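Local coordinates for protein argonaute (Marinitoga piezophila, PDB 5I4A) that uses short guide RNAs bearing a 5'-hydroxyl to bind complementary target DNA or RNA and cleave it, at residues Ile446-Ser451 and Ile516-Arg521. Residues are numbered along the deposited sequence; the frame is centred on the assembly and turned at random.
Sequences IGIDLS and ILRDGR. With nucleotides of chain B.
Strands 446-451 and 516-519 run parallel, their axes 4.7 Å apart at closest and 26° askew, in register from I446 with I516 to I448 with R518 and laced by backbone hydrogen bonds from L517 N to I446 O (2.9 Å), I448 N to L517 O and D519 N to I448 O. On one face I448 and I516 stand side by side, CG1 of I448 resting 3.9 Å from CG2 of I516, while I448 CG2 borders the R518 CD methylene. R518 bends about CB-CG (chi2 66°), which carries its end across to the first strand: NH2 comes 3.3 Å from L450 CD2, and L450 CB lies over a guanidinium face that has R521 O above the other. NH2 also forms a salt bridge with E524. G447 offers a bare backbone, its CA 3.4 Å from L517 O in a CA-H...O contact.

These are adjacent parallel strands in the central sheet of the PIWI domain, which has an RNase H fold, and they bring together D449 and D519, both assigned to the active site and, by similarity, to manganese binding. Their carboxylates lie side by side with planes 87° apart and OD2 of D449 3.8 Å from OD2 of D519, a spacing consistent with a shared metal site; N627 of helix 621-631 adjoins both. Past D519 the second chain segment leaves the sheet, and water 1 spans the gap, accepting from L450 N and R518 NE (3.0 Å each). Beyond G520, the extended R521 side chain reaches the guide backbone, its NH1 forming a salt bridge with a phosphate of the bound RNA.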
ATOM      1  N   ILE A 446      -3.849   6.840  16.039  1.00 33.30           N
ATOM      2  CA  ILE A 446      -4.520   7.540  14.952  1.00 35.81           C
ATOM      3  C   ILE A 446      -3.726   7.319  13.673  1.00 35.61           C
ATOM      4  O   ILE A 446      -2.494   7.435  13.673  1.00 29.78           O
ATOM      5  CB  ILE A 446      -4.656   9.043  15.262  1.00 46.46           C
ATOM      6  CG1 ILE A 446      -5.577   9.260  16.466  1.00 44.81           C
ATOM      7  CG2 ILE A 446      -5.171   9.805  14.051  1.00 48.51           C
ATOM      8  CD1 ILE A 446      -5.590  10.687  16.972  1.00 45.66           C
ATOM      9  N   GLY A 447      -4.427   6.995  12.592  1.00 31.58           N
ATOM     10  CA  GLY A 447      -3.821   6.857  11.274  1.00 30.64           C
ATOM     11  C   GLY A 447      -4.303   7.971  10.362  1.00 36.87           C
ATOM     12  O   GLY A 447      -5.464   8.377  10.433  1.00 37.30           O
ATOM     13  N   ILE A 448      -3.405   8.460   9.508  1.00 39.19           N
ATOM     14  CA  ILE A 448      -3.679   9.605   8.644  1.00 41.11           C
ATOM     15  C   ILE A 448      -3.356   9.225   7.206  1.00 38.13           C
ATOM     16  O   ILE A 448      -2.205   8.903   6.891  1.00 31.58           O
ATOM     17  CB  ILE A 448      -2.868  10.847   9.052  1.00 43.85           C
ATOM     18  CG1 ILE A 448      -3.075  11.171  10.532  1.00 45.59           C
ATOM     19  CG2 ILE A 448      -3.247  12.036   8.177  1.00 30.05           C
ATOM     20  CD1 ILE A 448      -4.502  11.490  10.889  1.00 35.94           C
ATOM     21  N   ASP A 449      -4.362   9.286   6.333  1.00 35.69           N
ATOM     22  CA  ASP A 449      -4.185   9.124   4.892  1.00 42.64           C
ATOM     23  C   ASP A 449      -4.585  10.437   4.232  1.00 43.45           C
ATOM     24  O   ASP A 449      -5.768  10.796   4.216  1.00 40.06           O
ATOM     25  CB  ASP A 449      -5.018   7.957   4.353  1.00 47.34           C
ATOM     26  CG  ASP A 449      -4.699   7.622   2.897  1.00 52.74           C
ATOM     27  OD1 ASP A 449      -4.330   8.529   2.122  1.00 62.55           O
ATOM     28  OD2 ASP A 449      -4.824   6.437   2.524  1.00 56.97           O
ATOM     29  N   LEU A 450      -3.602  11.145   3.679  1.00 42.57           N
ATOM     30  CA  LEU A 450      -3.829  12.457   3.085  1.00 41.63           C
ATOM     31  C   LEU A 450      -2.990  12.575   1.822  1.00 40.39           C
ATOM     32  O   LEU A 450      -1.758  12.496   1.882  1.00 37.33           O
ATOM     33  CB  LEU A 450      -3.489  13.572   4.080  1.00 35.41           C
ATOM     34  CG  LEU A 450      -3.612  15.019   3.603  1.00 50.60           C
ATOM     35  CD1 LEU A 450      -4.174  15.902   4.701  1.00 45.87           C
ATOM     36  CD2 LEU A 450      -2.256  15.519   3.185  1.00 59.08           C
ATOM     37  N   SER A 451      -3.653  12.780   0.685  1.00 35.96           N
ATOM     38  CA  SER A 451      -2.987  12.872  -0.606  1.00 46.39           C
ATOM     39  C   SER A 451      -3.425  14.139  -1.331  1.00 48.73           C
ATOM     40  O   SER A 451      -4.498  14.693  -1.073  1.00 40.36           O
ATOM     41  CB  SER A 451      -3.276  11.643  -1.478  1.00 57.99           C
ATOM     42  OG  SER A 451      -4.667  11.497  -1.710  1.00 54.13           O
ATOM     43  N   ILE A 516       0.369   9.460  16.137  1.00 51.55           N
ATOM     44  CA  ILE A 516      -0.080   9.934  14.833  1.00 51.81           C
ATOM     45  C   ILE A 516       0.775   9.228  13.790  1.00 51.30           C
ATOM     46  O   ILE A 516       1.951   9.561  13.599  1.00 51.45           O
ATOM     47  CB  ILE A 516       0.011  11.459  14.699  1.00 52.93           C
ATOM     48  CG1 ILE A 516      -0.906  12.146  15.714  1.00 53.24           C
ATOM     49  CG2 ILE A 516      -0.355  11.893  13.289  1.00 52.97           C
ATOM     50  CD1 ILE A 516      -0.225  12.473  17.029  1.00 53.46           C
ATOM     51  N   LEU A 517       0.187   8.245  13.118  1.00 50.70           N
ATOM     52  CA  LEU A 517       0.867   7.483  12.084  1.00 50.17           C
ATOM     53  C   LEU A 517       0.423   8.004  10.723  1.00 50.46           C
ATOM     54  O   LEU A 517      -0.777   8.071  10.439  1.00 50.54           O
ATOM     55  CB  LEU A 517       0.561   5.992  12.219  1.00 49.27           C
ATOM     56  CG  LEU A 517       0.378   5.468  13.649  1.00 49.01           C
ATOM     57  CD1 LEU A 517       0.011   3.994  13.632  1.00 48.13           C
ATOM     58  CD2 LEU A 517       1.618   5.702  14.502  1.00 49.13           C
ATOM     59  N   ARG A 518       1.390   8.381   9.894  1.00 50.62           N
ATOM     60  CA  ARG A 518       1.130   9.026   8.616  1.00 50.99           C
ATOM     61  C   ARG A 518       1.512   8.096   7.473  1.00 50.37           C
ATOM     62  O   ARG A 518       2.595   7.502   7.482  1.00 49.96           O
ATOM     63  CB  ARG A 518       1.908  10.341   8.515  1.00 51.76           C
ATOM     64  CG  ARG A 518       1.853  11.022   7.159  1.00 52.14           C
ATOM     65  CD  ARG A 518       0.454  11.507   6.816  1.00 52.48           C
ATOM     66  NE  ARG A 518       0.462  12.321   5.603  1.00 55.81           N
ATOM     67  CZ  ARG A 518       0.477  13.650   5.595  1.00 53.76           C
ATOM     68  NH1 ARG A 518       0.473  14.324   6.737  1.00 54.20           N
ATOM     69  NH2 ARG A 518       0.493  14.303   4.442  1.00 54.12           N
ATOM     70  N   ASP A 519       0.619   7.972   6.493  1.00 50.30           N
ATOM     71  CA  ASP A 519       0.906   7.235   5.265  1.00 49.80           C
ATOM     72  C   ASP A 519       1.855   8.076   4.423  1.00 50.25           C
ATOM     73  O   ASP A 519       1.437   8.993   3.714  1.00 50.81           O
ATOM     74  CB  ASP A 519      -0.385   6.926   4.516  1.00 49.65           C
ATOM     75  CG  ASP A 519      -0.146   6.196   3.203  1.00 49.16           C
ATOM     76  OD1 ASP A 519       0.967   5.666   2.997  1.00 48.78           O
ATOM     77  OD2 ASP A 519      -1.081   6.145   2.378  1.00 56.11           O
ATOM     78  N   GLY A 520       3.140   7.763   4.503  1.00 50.01           N
ATOM     79  CA  GLY A 520       4.159   8.567   3.867  1.00 50.45           C
ATOM     80  C   GLY A 520       4.763   9.572   4.824  1.00 51.06           C
ATOM     81  O   GLY A 520       4.740   9.412   6.047  1.00 55.23           O
ATOM     82  N   ARG A 521       5.304  10.638   4.246  1.00 56.00           N
ATOM     83  CA  ARG A 521       6.004  11.658   5.008  1.00 55.01           C
ATOM     84  C   ARG A 521       5.129  12.896   5.181  1.00 56.23           C
ATOM     85  O   ARG A 521       4.334  13.243   4.300  1.00 61.32           O
ATOM     86  CB  ARG A 521       7.322  12.033   4.331  1.00 52.79           C
ATOM     87  CG  ARG A 521       7.215  12.372   2.852  1.00 56.26           C
ATOM     88  CD  ARG A 521       8.595  12.371   2.203  1.00 61.85           C
ATOM     89  NE  ARG A 521       8.622  13.088   0.929  1.00 67.59           N
ATOM     90  CZ  ARG A 521       8.505  12.510  -0.263  1.00 67.44           C
ATOM     91  NH1 ARG A 521       8.349  11.196  -0.357  1.00 61.49           N
ATOM     92  NH2 ARG A 521       8.543  13.248  -1.364  1.00 65.31           N
TER
ATOM     93  P     C B  12       9.840  15.776  -2.891  1.00 90.95           P
ATOM     94  OP1   C B  12      10.107  15.161  -1.570  1.00 89.16           O
ATOM     95  OP2   C B  12       8.614  16.582  -3.063  1.00 88.07           O
ATOM     96  O5'   C B  12      11.067  16.714  -3.314  1.00 88.07           O
TER
HETATM   97  O   HOH W   1      -0.716  10.295   3.738  1.00 39.21           O
HETATM   98  O   HOH W   2      -0.417   9.615   1.194  1.00 62.20           O